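Local coordinates for protein putative acetyl/propionyl-CoA carboxylase, alpha subunit (Methylibium petroleiphilum, PDB 2O1Q) that is a cupin-fold metalloprotein that binds zinc through histidines and probably acts as an oxidoreductase, putatively an acetylacetone dioxygenase, at residues 57-65 with 113-124; 10-21 with 31-39. All coordinates share one frame; numbering follows the deposited sequence. Where two conformers were deposited one is given.

Interaction 1 of 2, residues 57-65 with 113-124; sequences FAAHVHVGP and FYMSFLGPLTFV. With ZN (zinc ion), chain C.
H60 and H62 bind zinc from one face of an antiparallel strand pair, and the two methyls of L121 on the neighbouring strand each lie over a face of one imidazole, CD1 on H60 and CD2 on H62, an arrangement that illustrates how a cupin barrel builds its metal site. H60 has CG between its backbone N and carbonyl carbon (chi1 66°), H62 has CG anti to the carbonyl carbon (chi1 -66°); from these different settings both NE2 atoms reach the ion, and H102 adds a third histidine. L121 CD2 stands 3.5 Å from the H62 ring centroid, while CD1 is nearer the rim of H60. The M115 side chain (selenomethionine) runs against that of H62, its CE 3.5 Å from H62 CE1 and oblique to the ring, and the F117 ring turns its edge to the same carbon. On the other side of L121, the F123 ring takes H60 CB over one face, and its plane is oblique to the imidazole. Backbone bonds between V61 and T122, in both directions, hold the strands in register, and V63 CG2 presses closely on P120 CD. The rotation of H60 is fixed from behind the metal bond: ND1 gives a nearly straight hydrogen bond, in the ring plane, to A58 O at 2.8 Å.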
loop_
_atom_site.group_PDB
_atom_site.type_symbol
_atom_site.label_atom_id
_atom_site.label_comp_id
_atom_site.label_asym_id
_atom_site.label_seq_id
_atom_site.Cartn_x
_atom_site.Cartn_y
_atom_site.Cartn_z
ATOM N N PHE A 57 3.594 22.013 -13.898
ATOM C CA PHE A 57 2.397 21.673 -13.161
ATOM C C PHE A 57 2.085 22.621 -12.040
ATOM O O PHE A 57 3.001 23.201 -11.470
ATOM C CB PHE A 57 2.585 20.329 -12.552
ATOM C CG PHE A 57 2.543 19.213 -13.524
ATOM C CD1 PHE A 57 1.351 18.700 -13.986
ATOM C CD2 PHE A 57 3.717 18.625 -13.940
ATOM C CE1 PHE A 57 1.329 17.574 -14.861
ATOM C CE2 PHE A 57 3.727 17.577 -14.778
ATOM C CZ PHE A 57 2.524 17.029 -15.278
ATOM N N ALA A 58 0.806 22.785 -11.727
ATOM C CA ALA A 58 0.404 23.667 -10.659
ATOM C C ALA A 58 0.882 23.121 -9.327
ATOM O O ALA A 58 1.094 21.894 -9.142
ATOM C CB ALA A 58 -1.100 23.840 -10.646
ATOM N N ALA A 59 0.971 24.030 -8.342
ATOM C CA ALA A 59 1.460 23.649 -6.996
ATOM C C ALA A 59 0.630 22.559 -6.377
ATOM O O ALA A 59 -0.599 22.615 -6.435
ATOM C CB ALA A 59 1.465 24.865 -6.066
ATOM N N HIS A 60 1.287 21.577 -5.800
ATOM C CA HIS A 60 0.609 20.431 -5.269
ATOM C C HIS A 60 1.446 19.704 -4.251
ATOM O O HIS A 60 2.683 19.906 -4.147
ATOM C CB HIS A 60 0.154 19.482 -6.386
ATOM C CG HIS A 60 1.268 18.844 -7.125
ATOM N ND1 HIS A 60 1.839 19.404 -8.241
ATOM C CD2 HIS A 60 1.906 17.668 -6.918
ATOM C CE1 HIS A 60 2.789 18.592 -8.680
ATOM N NE2 HIS A 60 2.861 17.548 -7.885
ATOM N N VAL A 61 0.763 18.873 -3.475
ATOM C CA VAL A 61 1.348 18.007 -2.429
ATOM C C VAL A 61 0.951 16.556 -2.691
ATOM O O VAL A 61 -0.204 16.271 -3.025
ATOM C CB VAL A 61 0.938 18.456 -1.053
ATOM C CG1 VAL A 61 1.693 17.647 0.028
ATOM C CG2 VAL A 61 1.242 19.946 -0.890
ATOM N N HIS A 62 1.943 15.689 -2.621
ATOM C CA HIS A 62 1.714 14.247 -2.691
ATOM C C HIS A 62 1.297 13.718 -1.329
ATOM O O HIS A 62 2.030 13.828 -0.362
ATOM C CB HIS A 62 2.957 13.509 -3.152
ATOM C CG HIS A 62 3.329 13.828 -4.560
ATOM N ND1 HIS A 62 3.172 12.915 -5.569
ATOM C CD2 HIS A 62 3.731 14.986 -5.155
ATOM C CE1 HIS A 62 3.557 13.463 -6.714
ATOM N NE2 HIS A 62 3.809 14.739 -6.501
ATOM N N VAL A 63 0.127 13.105 -1.267
ATOM C CA VAL A 63 -0.377 12.541 0.007
ATOM C C VAL A 63 0.209 11.149 0.235
ATOM O O VAL A 63 0.164 10.665 1.338
ATOM C CB VAL A 63 -1.930 12.530 0.152
ATOM C CG1 VAL A 63 -2.524 13.901 -0.176
ATOM C CG2 VAL A 63 -2.558 11.394 -0.600
ATOM N N GLY A 64 0.721 10.495 -0.821
ATOM C CA GLY A 64 1.407 9.238 -0.711
ATOM C C GLY A 64 2.605 9.273 -1.610
ATOM O O GLY A 64 2.831 10.215 -2.396
ATOM N N PRO A 65 3.376 8.214 -1.523
ATOM C CA PRO A 65 4.537 8.130 -2.345
ATOM C C PRO A 65 4.243 8.047 -3.844
ATOM O O PRO A 65 3.305 7.386 -4.284
ATOM C CB PRO A 65 5.234 6.879 -1.770
ATOM C CG PRO A 65 4.207 6.048 -1.324
ATOM C CD PRO A 65 3.187 7.002 -0.709
ATOM N N PHE A 113 7.922 11.621 -19.053
ATOM C CA PHE A 113 8.074 10.876 -17.794
ATOM C C PHE A 113 6.858 10.077 -17.475
ATOM O O PHE A 113 5.707 10.482 -17.766
ATOM C CB PHE A 113 8.492 11.735 -16.586
ATOM C CG PHE A 113 7.402 12.578 -16.027
ATOM C CD1 PHE A 113 7.016 13.770 -16.654
ATOM C CD2 PHE A 113 6.705 12.165 -14.888
ATOM C CE1 PHE A 113 5.960 14.523 -16.114
ATOM C CE2 PHE A 113 5.699 12.929 -14.363
ATOM C CZ PHE A 113 5.360 14.130 -14.981
ATOM N N TYR A 114 7.157 8.917 -16.913
ATOM C CA TYR A 114 6.218 7.921 -16.425
ATOM C C TYR A 114 6.212 8.049 -14.917
ATOM O O TYR A 114 7.280 8.175 -14.300
ATOM C CB TYR A 114 6.738 6.536 -16.891
ATOM C CG TYR A 114 6.042 5.327 -16.301
ATOM C CD1 TYR A 114 6.425 4.819 -15.101
ATOM C CD2 TYR A 114 5.054 4.640 -16.983
ATOM C CE1 TYR A 114 5.875 3.678 -14.604
ATOM C CE2 TYR A 114 4.495 3.489 -16.482
ATOM C CZ TYR A 114 4.876 3.023 -15.288
ATOM O OH TYR A 114 4.388 1.866 -14.748
HETATM N N MSE A 115 5.025 8.087 -14.312
HETATM C CA MSE A 115 4.891 8.187 -12.890
HETATM C C MSE A 115 3.757 7.391 -12.350
HETATM O O MSE A 115 2.659 7.335 -12.927
HETATM C CB MSE A 115 4.774 9.653 -12.457
HETATM C CG MSE A 115 4.881 9.853 -10.998
HETATM SE SE MSE A 115 5.401 11.713 -10.593
HETATM C CE MSE A 115 5.480 11.331 -8.656
ATOM N N SER A 116 4.020 6.798 -11.196
ATOM C CA SER A 116 3.036 6.096 -10.432
ATOM C C SER A 116 2.838 6.912 -9.154
ATOM O O SER A 116 3.764 7.541 -8.638
ATOM C CB SER A 116 3.502 4.674 -10.166
ATOM O OG SER A 116 2.405 3.821 -9.900
ATOM N N PHE A 117 1.590 6.928 -8.709
ATOM C CA PHE A 117 1.127 7.681 -7.542
ATOM C C PHE A 117 0.330 6.812 -6.615
ATOM O O PHE A 117 -0.601 6.145 -7.052
ATOM C CB PHE A 117 0.201 8.809 -7.967
ATOM C CG PHE A 117 0.757 9.714 -9.065
ATOM C CD1 PHE A 117 0.520 9.414 -10.404
ATOM C CD2 PHE A 117 1.421 10.885 -8.747
ATOM C CE1 PHE A 117 1.022 10.223 -11.412
ATOM C CE2 PHE A 117 1.969 11.726 -9.771
ATOM C CZ PHE A 117 1.701 11.430 -11.088
ATOM N N LEU A 118 0.657 6.844 -5.333
ATOM C CA LEU A 118 -0.173 6.203 -4.336
ATOM C C LEU A 118 -0.963 7.329 -3.726
ATOM O O LEU A 118 -0.442 8.235 -3.055
ATOM C CB LEU A 118 0.626 5.432 -3.279
ATOM C CG LEU A 118 -0.184 4.817 -2.120
ATOM C CD1 LEU A 118 -1.334 3.975 -2.610
ATOM C CD2 LEU A 118 0.713 4.032 -1.237
ATOM N N GLY A 119 -2.224 7.340 -4.055
ATOM C CA GLY A 119 -3.162 8.297 -3.549
ATOM C C GLY A 119 -3.156 9.593 -4.351
ATOM O O GLY A 119 -2.541 9.716 -5.427
ATOM N N PRO A 120 -3.973 10.553 -3.908
ATOM C CA PRO A 120 -4.117 11.784 -4.716
ATOM C C PRO A 120 -3.063 12.832 -4.569
ATOM O O PRO A 120 -2.142 12.704 -3.768
ATOM C CB PRO A 120 -5.443 12.368 -4.215
ATOM C CG PRO A 120 -5.615 11.849 -2.790
ATOM C CD PRO A 120 -4.962 10.469 -2.809
ATOM N N LEU A 121 -3.139 13.813 -5.454
ATOM C CA LEU A 121 -2.388 15.049 -5.315
ATOM C C LEU A 121 -3.345 16.098 -4.755
ATOM O O LEU A 121 -4.495 16.254 -5.266
ATOM C CB LEU A 121 -1.811 15.521 -6.654
ATOM C CG LEU A 121 -0.956 14.512 -7.410
ATOM C CD1 LEU A 121 -0.368 15.105 -8.699
ATOM C CD2 LEU A 121 0.105 13.930 -6.493
ATOM N N THR A 122 -2.867 16.845 -3.763
ATOM C CA THR A 122 -3.574 18.016 -3.253
ATOM C C THR A 122 -3.000 19.254 -3.960
ATOM O O THR A 122 -1.878 19.661 -3.694
ATOM C CB THR A 122 -3.476 18.150 -1.750
ATOM O OG1 THR A 122 -3.948 16.933 -1.160
ATOM C CG2 THR A 122 -4.289 19.348 -1.264
ATOM N N PHE A 123 -3.794 19.840 -4.848
ATOM C CA PHE A 123 -3.400 21.089 -5.449
ATOM C C PHE A 123 -3.722 22.199 -4.471
ATOM O O PHE A 123 -4.816 22.201 -3.883
ATOM C CB PHE A 123 -4.048 21.315 -6.831
ATOM C CG PHE A 123 -3.486 20.411 -7.911
ATOM C CD1 PHE A 123 -4.036 19.134 -8.091
ATOM C CD2 PHE A 123 -2.441 20.789 -8.684
ATOM C CE1 PHE A 123 -3.499 18.243 -9.028
ATOM C CE2 PHE A 123 -1.894 19.916 -9.645
ATOM C CZ PHE A 123 -2.444 18.629 -9.806
ATOM N N VAL A 124 -2.738 23.094 -4.278
ATOM C CA VAL A 124 -2.768 24.091 -3.210
ATOM C C VAL A 124 -2.611 25.507 -3.721
ATOM O O VAL A 124 -2.102 25.755 -4.800
ATOM C CB VAL A 124 -1.706 23.798 -2.125
ATOM C CG1 VAL A 124 -2.032 22.458 -1.433
ATOM C CG2 VAL A 124 -0.276 23.840 -2.673
HETATM ZN ZN ZN C . 4.328 16.218 -7.873
HETATM O O HOH W 1 -2.304 24.621 -7.262
HETATM O O HOH W 2 -0.166 10.791 -3.639
#

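Interaction 2 of 2, residues 10-21 with 31-39; sequences EYVQMDQVDWKP and IRWKLLHVS. With PG4 (tetraethylene glycol), chain H.
The indole of W19 lies between two cationic side chains of the strand 32-39, a worked case of an aromatic ring shared by arginine and lysine. On one face the guanidinium of R32 stacks with its plane 28° from the indole, NH2 being 3.6 Å from W19 CD1; a salt bridge from NH2 to D50 also holds this group. The opposite face receives K34, whose chain runs extended beyond CG and crosses W19 at about a right angle. Its CE rests over the five-membered ring, 3.5 Å from the centroid, and NZ makes a cation-pi contact with the same ring. That ammonium also donates to M14 O and V17 O, each at 2.8 Å, so K34 ties the turn at 14-17 to the strand. M14 O is gripped twice, with K34 NZ and V17 N arriving from opposite faces of its plane.

At the start of the turn L36 CD2 meets CG of M14 (selenomethionine), and just before it V12 CG1, each pair of side chains crossing at about a right angle. At the far end H37, its CG anti to the backbone N (chi1 171°), gives ND1 to E10 OE1 at 2.7 Å; the bond lies in the imidazole plane but meets the carboxylate from above its own. K4 of the fourth subunit takes E10 OE2 in a salt bridge, and a water joins OE1 to L36 O. Paired backbone bonds between K20 and W33 close the other end. L36 and H37 both face T46 of strand 44-51, a classic beta bulge in strand 32-39 of this cupin-fold antiparallel sheet.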
loop_
_atom_site.group_PDB
_atom_site.type_symbol
_atom_site.label_atom_id
_atom_site.label_comp_id
_atom_site.label_asym_id
_atom_site.label_seq_id
_atom_site.Cartn_x
_atom_site.Cartn_y
_atom_site.Cartn_z
ATOM N N GLU A 10 -3.501 -6.570 -16.699
ATOM C CA GLU A 10 -3.743 -5.583 -17.742
ATOM C C GLU A 10 -2.515 -5.372 -18.605
ATOM O O GLU A 10 -1.385 -5.549 -18.161
ATOM C CB GLU A 10 -4.125 -4.235 -17.149
ATOM C CG GLU A 10 -5.260 -4.296 -16.159
ATOM C CD GLU A 10 -5.432 -3.012 -15.359
ATOM O OE1 GLU A 10 -4.819 -1.952 -15.668
ATOM O OE2 GLU A 10 -6.199 -3.064 -14.388
ATOM N N TYR A 11 -2.769 -5.004 -19.849
ATOM C CA TYR A 11 -1.734 -4.633 -20.812
ATOM C C TYR A 11 -2.233 -3.473 -21.659
ATOM O O TYR A 11 -3.380 -3.494 -22.110
ATOM C CB TYR A 11 -1.316 -5.787 -21.714
ATOM C CG TYR A 11 -0.283 -5.337 -22.709
ATOM C CD1 TYR A 11 0.991 -4.943 -22.289
ATOM C CD2 TYR A 11 -0.592 -5.196 -24.033
ATOM C CE1 TYR A 11 1.909 -4.448 -23.158
ATOM C CE2 TYR A 11 0.305 -4.697 -24.922
ATOM C CZ TYR A 11 1.563 -4.331 -24.466
ATOM O OH TYR A 11 2.461 -3.819 -25.345
ATOM N N VAL A 12 -1.393 -2.465 -21.854
ATOM C CA VAL A 12 -1.701 -1.317 -22.676
ATOM C C VAL A 12 -0.598 -1.144 -23.714
ATOM O O VAL A 12 0.575 -0.951 -23.324
ATOM C CB VAL A 12 -1.784 0.026 -21.856
ATOM C CG1 VAL A 12 -1.937 1.254 -22.795
ATOM C CG2 VAL A 12 -2.875 -0.066 -20.815
ATOM N N GLN A 13 -0.968 -1.167 -24.986
ATOM C CA GLN A 13 -0.044 -0.846 -26.052
ATOM C C GLN A 13 -0.011 0.672 -26.221
ATOM O O GLN A 13 -0.909 1.277 -26.766
ATOM C CB GLN A 13 -0.509 -1.552 -27.321
ATOM C CG GLN A 13 0.452 -1.505 -28.481
ATOM C CD GLN A 13 1.779 -2.138 -28.102
ATOM O OE1 GLN A 13 1.806 -3.309 -27.728
ATOM N NE2 GLN A 13 2.861 -1.360 -28.136
HETATM N N MSE A 14 0.997 1.281 -25.644
HETATM C CA MSE A 14 0.988 2.709 -25.372
HETATM C C MSE A 14 0.979 3.546 -26.650
HETATM O O MSE A 14 0.325 4.583 -26.661
HETATM C CB MSE A 14 2.175 3.080 -24.469
HETATM C CG MSE A 14 2.068 2.451 -23.053
HETATM SE SE MSE A 14 3.701 2.433 -22.123
HETATM C CE MSE A 14 3.844 4.295 -22.267
ATOM N N ASP A 15 1.610 3.083 -27.729
ATOM C CA ASP A 15 1.581 3.798 -28.986
ATOM C C ASP A 15 0.293 3.603 -29.769
ATOM O O ASP A 15 0.171 4.164 -30.852
ATOM C CB ASP A 15 2.784 3.445 -29.855
ATOM C CG ASP A 15 2.975 2.000 -30.056
ATOM O OD1 ASP A 15 2.411 1.174 -29.327
ATOM O OD2 ASP A 15 3.783 1.682 -30.947
ATOM N N GLN A 16 -0.679 2.885 -29.240
ATOM C CA GLN A 16 -1.975 2.821 -29.860
ATOM C C GLN A 16 -2.983 3.543 -29.000
ATOM O O GLN A 16 -4.189 3.387 -29.184
ATOM C CB GLN A 16 -2.404 1.392 -30.102
ATOM C CG GLN A 16 -1.523 0.658 -31.081
ATOM C CD GLN A 16 -1.861 -0.777 -31.130
ATOM O OE1 GLN A 16 -2.737 -1.240 -30.405
ATOM N NE2 GLN A 16 -1.150 -1.518 -31.955
ATOM N N VAL A 17 -2.488 4.398 -28.121
ATOM C CA VAL A 17 -3.325 5.209 -27.260
ATOM C C VAL A 17 -2.895 6.626 -27.594
ATOM O O VAL A 17 -1.724 6.901 -27.599
ATOM C CB VAL A 17 -3.077 4.863 -25.774
ATOM C CG1 VAL A 17 -3.711 5.915 -24.829
ATOM C CG2 VAL A 17 -3.571 3.398 -25.444
ATOM N N ASP A 18 -3.846 7.504 -27.929
ATOM C CA ASP A 18 -3.550 8.901 -28.230
ATOM C C ASP A 18 -3.256 9.699 -26.968
ATOM O O ASP A 18 -3.934 9.522 -25.939
ATOM C CB ASP A 18 -4.725 9.573 -28.938
ATOM C CG ASP A 18 -4.790 9.233 -30.403
ATOM O OD1 ASP A 18 -3.716 9.122 -31.027
ATOM O OD2 ASP A 18 -5.905 9.072 -30.915
ATOM N N TRP A 19 -2.299 10.613 -27.069
ATOM C CA TRP A 19 -2.108 11.632 -26.055
ATOM C C TRP A 19 -3.368 12.474 -25.952
ATOM O O TRP A 19 -4.063 12.718 -26.949
ATOM C CB TRP A 19 -0.936 12.553 -26.418
ATOM C CG TRP A 19 0.450 11.930 -26.448
ATOM C CD1 TRP A 19 1.159 11.532 -27.566
ATOM C CD2 TRP A 19 1.242 11.573 -25.334
ATOM N NE1 TRP A 19 2.360 10.996 -27.200
ATOM C CE2 TRP A 19 2.449 11.014 -25.838
ATOM C CE3 TRP A 19 1.080 11.707 -23.953
ATOM C CZ2 TRP A 19 3.442 10.551 -25.007
ATOM C CZ3 TRP A 19 2.064 11.305 -23.169
ATOM C CH2 TRP A 19 3.210 10.698 -23.672
ATOM N N LYS A 20 -3.677 12.922 -24.755
ATOM C CA LYS A 20 -4.753 13.869 -24.471
ATOM C C LYS A 20 -4.155 15.104 -23.795
ATOM O O LYS A 20 -3.198 15.021 -23.073
ATOM C CB LYS A 20 -5.871 13.258 -23.568
ATOM C CG LYS A 20 -6.746 12.178 -24.196
ATOM C CD LYS A 20 -8.024 11.953 -23.389
ATOM C CE LYS A 20 -8.943 10.952 -24.053
ATOM N NZ LYS A 20 -8.436 9.578 -23.838
ATOM N N PRO A 21 -4.734 16.277 -24.027
ATOM C CA PRO A 21 -4.248 17.432 -23.275
ATOM C C PRO A 21 -4.482 17.248 -21.758
ATOM O O PRO A 21 -5.534 16.745 -21.322
ATOM C CB PRO A 21 -5.042 18.608 -23.852
ATOM C CG PRO A 21 -5.738 18.074 -25.078
ATOM C CD PRO A 21 -5.831 16.605 -24.945
ATOM N N ILE A 31 1.138 20.488 -21.692
ATOM C CA ILE A 31 1.395 19.141 -21.243
ATOM C C ILE A 31 0.261 18.224 -21.753
ATOM O O ILE A 31 -0.929 18.614 -21.744
ATOM C CB ILE A 31 1.491 19.084 -19.691
ATOM C CG1 ILE A 31 2.700 19.927 -19.175
ATOM C CG2 ILE A 31 1.515 17.626 -19.208
ATOM C CD1 ILE A 31 3.034 19.835 -17.657
ATOM N N ARG A 32 0.652 17.028 -22.180
ATOM C CA ARG A 32 -0.253 15.971 -22.627
ATOM C C ARG A 32 0.051 14.744 -21.798
ATOM O O ARG A 32 1.126 14.626 -21.154
ATOM C CB ARG A 32 -0.108 15.682 -24.116
ATOM C CG ARG A 32 -0.579 16.848 -24.967
ATOM C CD ARG A 32 -0.477 16.550 -26.446
ATOM N NE ARG A 32 0.834 16.017 -26.828
ATOM C CZ ARG A 32 1.097 15.347 -27.949
ATOM N NH1 ARG A 32 0.172 15.069 -28.824
ATOM N NH2 ARG A 32 2.295 14.865 -28.164
ATOM N N TRP A 33 -0.890 13.810 -21.793
ATOM C CA TRP A 33 -0.783 12.638 -20.924
ATOM C C TRP A 33 -1.476 11.434 -21.546
ATOM O O TRP A 33 -2.321 11.619 -22.415
ATOM C CB TRP A 33 -1.284 12.953 -19.521
ATOM C CG TRP A 33 -2.744 13.002 -19.299
ATOM C CD1 TRP A 33 -3.664 13.608 -20.059
ATOM C CD2 TRP A 33 -3.449 12.436 -18.191
ATOM N NE1 TRP A 33 -4.895 13.507 -19.492
ATOM C CE2 TRP A 33 -4.800 12.736 -18.365
ATOM C CE3 TRP A 33 -3.065 11.683 -17.084
ATOM C CZ2 TRP A 33 -5.778 12.332 -17.456
ATOM C CZ3 TRP A 33 -4.031 11.285 -16.190
ATOM C CH2 TRP A 33 -5.371 11.589 -16.402
ATOM N N LYS A 34 -1.173 10.244 -20.992
ATOM C CA LYS A 34 -1.929 8.981 -21.204
ATOM C C LYS A 34 -2.043 8.424 -19.809
ATOM O O LYS A 34 -1.026 8.181 -19.154
ATOM C CB LYS A 34 -1.185 8.028 -22.107
ATOM C CG LYS A 34 -0.907 8.631 -23.479
ATOM C CD LYS A 34 -0.150 7.655 -24.369
ATOM C CE LYS A 34 0.220 8.313 -25.669
ATOM N NZ LYS A 34 0.819 7.355 -26.655
ATOM N N LEU A 35 -3.273 8.198 -19.365
ATOM C CA LEU A 35 -3.514 7.403 -18.195
ATOM C C LEU A 35 -3.351 5.937 -18.533
ATOM O O LEU A 35 -3.902 5.465 -19.486
ATOM C CB LEU A 35 -4.910 7.647 -17.641
ATOM C CG LEU A 35 -5.281 6.945 -16.331
ATOM C CD1 LEU A 35 -4.314 7.428 -15.257
ATOM C CD2 LEU A 35 -6.726 7.242 -15.967
ATOM N N LEU A 36 -2.557 5.237 -17.730
ATOM C CA LEU A 36 -2.193 3.861 -18.020
ATOM C C LEU A 36 -2.926 2.874 -17.121
ATOM O O LEU A 36 -3.302 1.761 -17.555
ATOM C CB LEU A 36 -0.706 3.690 -17.868
ATOM C CG LEU A 36 0.149 4.493 -18.861
ATOM C CD1 LEU A 36 1.640 4.353 -18.461
ATOM C CD2 LEU A 36 -0.140 4.108 -20.324
ATOM N N HIS A 37 -3.199 3.283 -15.890
ATOM C CA HIS A 37 -3.797 2.352 -14.923
ATOM C C HIS A 37 -4.381 3.099 -13.745
ATOM O O HIS A 37 -3.796 4.097 -13.265
ATOM C CB HIS A 37 -2.771 1.318 -14.437
ATOM C CG HIS A 37 -3.253 0.468 -13.300
ATOM N ND1 HIS A 37 -4.022 -0.656 -13.480
ATOM C CD2 HIS A 37 -3.063 0.587 -11.973
ATOM C CE1 HIS A 37 -4.334 -1.161 -12.296
ATOM N NE2 HIS A 37 -3.736 -0.438 -11.366
ATOM N N VAL A 38 -5.483 2.611 -13.219
ATOM C CA VAL A 38 -5.963 2.995 -11.905
ATOM C C VAL A 38 -6.235 1.731 -11.078
ATOM O O VAL A 38 -6.784 0.767 -11.644
ATOM C CB VAL A 38 -7.196 3.932 -11.935
ATOM C CG1 VAL A 38 -6.888 5.245 -12.696
ATOM C CG2 VAL A 38 -8.470 3.186 -12.428
ATOM N N SER A 39 -5.987 1.804 -9.775
ATOM C CA SER A 39 -6.229 0.773 -8.798
ATOM C C SER A 39 -7.283 1.300 -7.830
ATOM O O SER A 39 -6.953 2.098 -6.917
ATOM C CB SER A 39 -4.981 0.478 -8.016
ATOM O OG SER A 39 -4.110 -0.384 -8.763
HETATM O O1 PG4 H . -6.852 0.718 -15.157
HETATM C C1 PG4 H . -7.682 1.706 -15.792
HETATM C C2 PG4 H . -6.812 2.648 -16.626
HETATM O O2 PG4 H . -7.512 3.371 -17.650
HETATM C C3 PG4 H . -6.609 3.735 -18.700
HETATM C C4 PG4 H . -6.565 2.682 -19.794
HETATM O O3 PG4 H . -5.875 3.155 -20.958
HETATM C C5 PG4 H . -6.502 2.764 -22.191
HETATM C C6 PG4 H . -6.826 3.994 -23.028
HETATM O O4 PG4 H . -7.947 3.818 -23.910
HETATM C C7 PG4 H . -9.224 4.413 -23.577
HETATM C C8 PG4 H . -9.203 5.912 -23.241
HETATM O O5 PG4 H . -10.265 6.652 -23.866
HETATM O O HOH W 3 -4.618 -0.585 -17.764
HETATM O O HOH W 4 -7.545 14.550 -20.060
#

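Overall arrangement
Interaction 2 closes before interaction 1 opens along the chain, and their centres lie about 17 Å apart. They share the six-stranded antiparallel sheet, in which strand 44-51 separates 32-39 from 110-118; the second sheet enters interaction 1 through strands 55-62 and 121-124. Thus 57-65 with 113-124 joins the two sheets around the zinc, whereas 10-21 with 31-39 lies at one edge of the first, where 20-21 is the outermost strand within the chain. The two contacts touch directly, Y114 CE2 packing on L36 CD1 at 3.6 Å and F57 CZ on I31 CD1. Both also meet the third subunit, where residues 10-12 extend a neighbouring sheet, so one cupin framework carries metal site and assembly surface together.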